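Local atomic coordinates of HI1317 (Haemophilus influenzae, PDB entry 1JOV), a protein that probably interconverts the alpha and beta anomers of D-glucose 6-phosphate, acting as a hexose-phosphate mutarotase. Residues L24-I35 against I103-F112. Numbering follows the deposited sequence.
Sequences LHLKHAVGTAKI and ISVHKVRLEF
The imidazole of His28 lies with one face on Val108. Methyl CG2 of Val108 sits almost exactly on the ring normal, 3.6 Å from the ring centroid, in a CH-pi contact. The carbonyl O of Ser104 is at the edge of the ring, near its plane, 3.0 Å from His28 CE1. Val30 CA, from the same hairpin as His28, also lies in the ring plane at its edge. His28 CG is anti to the backbone N (chi1 -180°), which extends the ring toward the Ser104-Lys107 turn. There His28 NE2 gives a weak, bent hydrogen bond to Val105 O (3.4 Å, 141° at the hydrogen). The Phe112 ring takes Leu24 CD1 at its edge, 3.8 Å from Phe112 CE1. Ile35 CG2 approaches the same ring obliquely.

Each segment is a beta hairpin closed by a type I turn, His28-Gly31 in one and Ser104-Lys107 in the other. They belong to two different antiparallel sheets, which pack face to face as layers of the beta-supersandwich of the galactose mutarotase superfamily. Strands 24-28 and 107-112 run nearly antiparallel, their axes 9.5 Å apart, and no backbone hydrogen bond joins them.

Away from the turns the packing between the layers is apolar. Leu26 and Val108 meet tip to tip, with Leu26 CD2 4.1 Å from Val108 CG1. Ile35 CD1 presses on Leu110 CD1 at 3.5 Å, tighter than usual for two methyls. Leu13 of strand 13-18 touches both Leu26 and Leu110. At the turns, Val30 CG1 rests 3.5 Å from the carbonyl O of His106.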
loop_
_atom_site.group_PDB
_atom_site.type_symbol
_atom_site.label_atom_id
_atom_site.label_comp_id
_atom_site.label_asym_id
_atom_site.label_seq_id
_atom_site.Cartn_x
_atom_site.Cartn_y
_atom_site.Cartn_z
ATOM N N LEU A 24 1.045 -8.465 12.705
ATOM C CA LEU A 24 2.268 -8.270 13.398
ATOM C C LEU A 24 2.399 -6.849 13.836
ATOM O O LEU A 24 2.155 -5.912 13.028
ATOM C CB LEU A 24 3.459 -8.562 12.480
ATOM C CG LEU A 24 3.714 -9.950 12.174
ATOM C CD1 LEU A 24 4.714 -10.085 11.000
ATOM C CD2 LEU A 24 4.326 -10.571 13.420
ATOM N N HIS A 25 2.862 -6.663 15.078
ATOM C CA HIS A 25 3.203 -5.348 15.586
ATOM C C HIS A 25 4.730 -5.228 15.796
ATOM O O HIS A 25 5.322 -5.993 16.546
ATOM C CB HIS A 25 2.572 -5.097 16.960
ATOM C CG HIS A 25 1.043 -5.006 16.982
ATOM N ND1 HIS A 25 0.356 -4.257 17.905
ATOM C CD2 HIS A 25 0.127 -5.583 16.173
ATOM C CE1 HIS A 25 -0.944 -4.353 17.685
ATOM N NE2 HIS A 25 -1.109 -5.161 16.635
ATOM N N LEU A 26 5.371 -4.264 15.145
ATOM C CA LEU A 26 6.778 -3.987 15.309
ATOM C C LEU A 26 6.963 -2.654 16.088
ATOM O O LEU A 26 6.327 -1.624 15.749
ATOM C CB LEU A 26 7.289 -3.747 13.921
ATOM C CG LEU A 26 8.767 -3.405 13.969
ATOM C CD1 LEU A 26 9.637 -4.546 14.494
ATOM C CD2 LEU A 26 9.248 -2.925 12.556
ATOM N N LYS A 27 7.771 -2.674 17.159
ATOM C CA LYS A 27 8.149 -1.450 17.884
ATOM C C LYS A 27 9.648 -1.464 18.090
ATOM O O LYS A 27 10.167 -2.316 18.830
ATOM C CB LYS A 27 7.460 -1.362 19.234
ATOM C CG LYS A 27 6.019 -1.036 19.062
ATOM C CD LYS A 27 5.319 -0.829 20.442
ATOM C CE LYS A 27 3.814 -0.570 20.277
ATOM N NZ LYS A 27 3.176 -1.463 19.241
ATOM N N HIS A 28 10.319 -0.561 17.398
ATOM C CA HIS A 28 11.768 -0.633 17.305
ATOM C C HIS A 28 12.328 0.740 17.267
ATOM O O HIS A 28 11.593 1.670 17.197
ATOM C CB HIS A 28 12.101 -1.329 15.995
ATOM C CG HIS A 28 13.582 -1.501 15.729
ATOM N ND1 HIS A 28 14.241 -2.642 16.077
ATOM C CD2 HIS A 28 14.455 -0.759 15.019
ATOM C CE1 HIS A 28 15.496 -2.583 15.646
ATOM N NE2 HIS A 28 15.644 -1.458 14.988
ATOM N N ALA A 29 13.633 0.837 17.431
ATOM C CA ALA A 29 14.233 2.161 17.329
ATOM C C ALA A 29 13.813 2.862 16.063
ATOM O O ALA A 29 13.554 4.079 16.066
ATOM C CB ALA A 29 15.719 2.040 17.369
ATOM N N VAL A 30 13.730 2.116 14.958
ATOM C CA VAL A 30 13.385 2.725 13.692
ATOM C C VAL A 30 11.926 3.210 13.605
ATOM O O VAL A 30 11.570 4.025 12.706
ATOM C CB VAL A 30 13.700 1.768 12.566
ATOM C CG1 VAL A 30 15.208 1.355 12.580
ATOM C CG2 VAL A 30 12.873 0.560 12.743
ATOM N N GLY A 31 11.099 2.814 14.567
ATOM C CA GLY A 31 9.736 3.246 14.579
ATOM C C GLY A 31 8.761 2.096 14.809
ATOM O O GLY A 31 9.134 1.064 15.342
ATOM N N THR A 32 7.511 2.250 14.366
ATOM C CA THR A 32 6.541 1.188 14.612
ATOM C C THR A 32 5.842 0.817 13.288
ATOM O O THR A 32 5.820 1.615 12.357
ATOM C CB THR A 32 5.461 1.668 15.535
ATOM O OG1 THR A 32 4.768 2.792 14.940
ATOM C CG2 THR A 32 6.076 2.232 16.830
ATOM N N ALA A 33 5.313 -0.370 13.217
ATOM C CA ALA A 33 4.617 -0.815 12.018
ATOM C C ALA A 33 3.619 -1.892 12.387
ATOM O O ALA A 33 3.761 -2.524 13.425
ATOM C CB ALA A 33 5.608 -1.335 10.987
ATOM N N LYS A 34 2.611 -2.114 11.571
ATOM C CA LYS A 34 1.688 -3.181 11.756
ATOM C C LYS A 34 1.462 -3.774 10.390
ATOM O O LYS A 34 1.271 -3.057 9.370
ATOM C CB LYS A 34 0.372 -2.652 12.327
ATOM C CG LYS A 34 0.479 -2.115 13.787
ATOM C CD LYS A 34 -0.948 -1.715 14.301
ATOM C CE LYS A 34 -0.944 -1.235 15.791
ATOM N NZ LYS A 34 -0.381 0.149 15.842
ATOM N N ILE A 35 1.500 -5.078 10.364
ATOM C CA ILE A 35 1.345 -5.794 9.079
ATOM C C ILE A 35 0.293 -6.890 9.225
ATOM O O ILE A 35 0.460 -7.842 10.002
ATOM C CB ILE A 35 2.649 -6.498 8.618
ATOM C CG1 ILE A 35 3.800 -5.453 8.582
ATOM C CG2 ILE A 35 2.410 -7.175 7.194
ATOM C CD1 ILE A 35 4.675 -5.210 9.881
ATOM N N ILE A 103 16.217 -8.632 12.609
ATOM C CA ILE A 103 16.265 -7.440 13.438
ATOM C C ILE A 103 17.665 -7.043 13.873
ATOM O O ILE A 103 18.399 -7.835 14.449
ATOM C CB ILE A 103 15.370 -7.664 14.649
ATOM C CG1 ILE A 103 13.943 -7.945 14.211
ATOM C CG2 ILE A 103 15.408 -6.464 15.588
ATOM C CD1 ILE A 103 13.090 -8.546 15.306
ATOM N N SER A 104 18.003 -5.762 13.576
ATOM C CA SER A 104 19.279 -5.206 13.982
ATOM C C SER A 104 19.153 -3.740 14.362
ATOM O O SER A 104 18.093 -3.127 14.209
ATOM C CB SER A 104 20.253 -5.353 12.859
ATOM O OG SER A 104 20.075 -4.384 11.863
ATOM N N VAL A 105 20.261 -3.152 14.845
ATOM C CA VAL A 105 20.219 -1.837 15.356
ATOM C C VAL A 105 19.511 -0.828 14.515
ATOM O O VAL A 105 18.712 -0.074 15.026
ATOM C CB VAL A 105 21.696 -1.338 15.638
ATOM C CG1 VAL A 105 21.755 0.166 15.540
ATOM C CG2 VAL A 105 22.120 -1.816 16.963
ATOM N N HIS A 106 19.836 -0.729 13.231
ATOM C CA HIS A 106 19.173 0.361 12.497
ATOM C C HIS A 106 18.207 -0.110 11.435
ATOM O O HIS A 106 17.913 0.654 10.539
ATOM C CB HIS A 106 20.188 1.272 11.791
ATOM C CG HIS A 106 21.095 1.982 12.732
ATOM N ND1 HIS A 106 20.655 2.984 13.567
ATOM C CD2 HIS A 106 22.401 1.797 13.011
ATOM C CE1 HIS A 106 21.667 3.409 14.303
ATOM N NE2 HIS A 106 22.735 2.704 13.985
ATOM N N LYS A 107 17.781 -1.354 11.495
ATOM C CA LYS A 107 16.993 -1.873 10.368
ATOM C C LYS A 107 16.245 -3.149 10.701
ATOM O O LYS A 107 16.721 -4.017 11.459
ATOM C CB LYS A 107 17.933 -2.154 9.213
ATOM C CG LYS A 107 17.272 -2.727 7.963
ATOM C CD LYS A 107 18.280 -3.447 7.057
ATOM C CE LYS A 107 18.951 -2.464 6.121
ATOM N NZ LYS A 107 19.876 -3.148 5.136
ATOM N N VAL A 108 15.104 -3.253 10.079
ATOM C CA VAL A 108 14.308 -4.441 10.289
ATOM C C VAL A 108 13.818 -4.961 8.969
ATOM O O VAL A 108 13.269 -4.212 8.167
ATOM C CB VAL A 108 13.129 -4.155 11.209
ATOM C CG1 VAL A 108 12.269 -5.386 11.416
ATOM C CG2 VAL A 108 13.638 -3.650 12.558
ATOM N N ARG A 109 14.011 -6.252 8.769
ATOM C CA ARG A 109 13.529 -6.846 7.492
ATOM C C ARG A 109 12.513 -7.933 7.764
ATOM O O ARG A 109 12.823 -8.843 8.485
ATOM C CB ARG A 109 14.692 -7.459 6.701
ATOM C CG ARG A 109 14.212 -7.977 5.285
ATOM C CD ARG A 109 15.417 -8.588 4.413
ATOM N NE ARG A 109 14.902 -9.065 3.093
ATOM C CZ ARG A 109 14.945 -8.388 1.948
ATOM N NH1 ARG A 109 15.598 -7.212 1.881
ATOM N NH2 ARG A 109 14.401 -8.941 0.844
ATOM N N LEU A 110 11.275 -7.860 7.177
ATOM C CA LEU A 110 10.280 -8.943 7.316
ATOM C C LEU A 110 10.003 -9.454 5.901
ATOM O O LEU A 110 9.958 -8.615 4.947
ATOM C CB LEU A 110 8.961 -8.296 7.779
ATOM C CG LEU A 110 9.069 -7.590 9.163
ATOM C CD1 LEU A 110 7.579 -7.120 9.487
ATOM C CD2 LEU A 110 9.679 -8.461 10.248
ATOM N N GLU A 111 9.828 -10.764 5.775
ATOM C CA GLU A 111 9.500 -11.377 4.449
ATOM C C GLU A 111 8.254 -12.185 4.656
ATOM O O GLU A 111 8.120 -12.848 5.666
ATOM C CB GLU A 111 10.600 -12.312 3.870
ATOM C CG GLU A 111 11.848 -11.441 3.634
ATOM C CD GLU A 111 12.986 -12.233 2.984
ATOM O OE1 GLU A 111 12.760 -13.410 2.588
ATOM O OE2 GLU A 111 14.110 -11.681 2.881
ATOM N N PHE A 112 7.357 -12.102 3.709
ATOM C CA PHE A 112 6.085 -12.816 3.708
ATOM C C PHE A 112 6.003 -13.640 2.465
ATOM O O PHE A 112 6.512 -13.244 1.423
ATOM C CB PHE A 112 4.941 -11.788 3.749
ATOM C CG PHE A 112 5.008 -10.955 4.996
ATOM C CD1 PHE A 112 4.429 -11.418 6.153
ATOM C CD2 PHE A 112 5.680 -9.726 5.007
ATOM C CE1 PHE A 112 4.473 -10.667 7.294
ATOM C CE2 PHE A 112 5.723 -8.969 6.172
ATOM C CZ PHE A 112 5.122 -9.441 7.308
#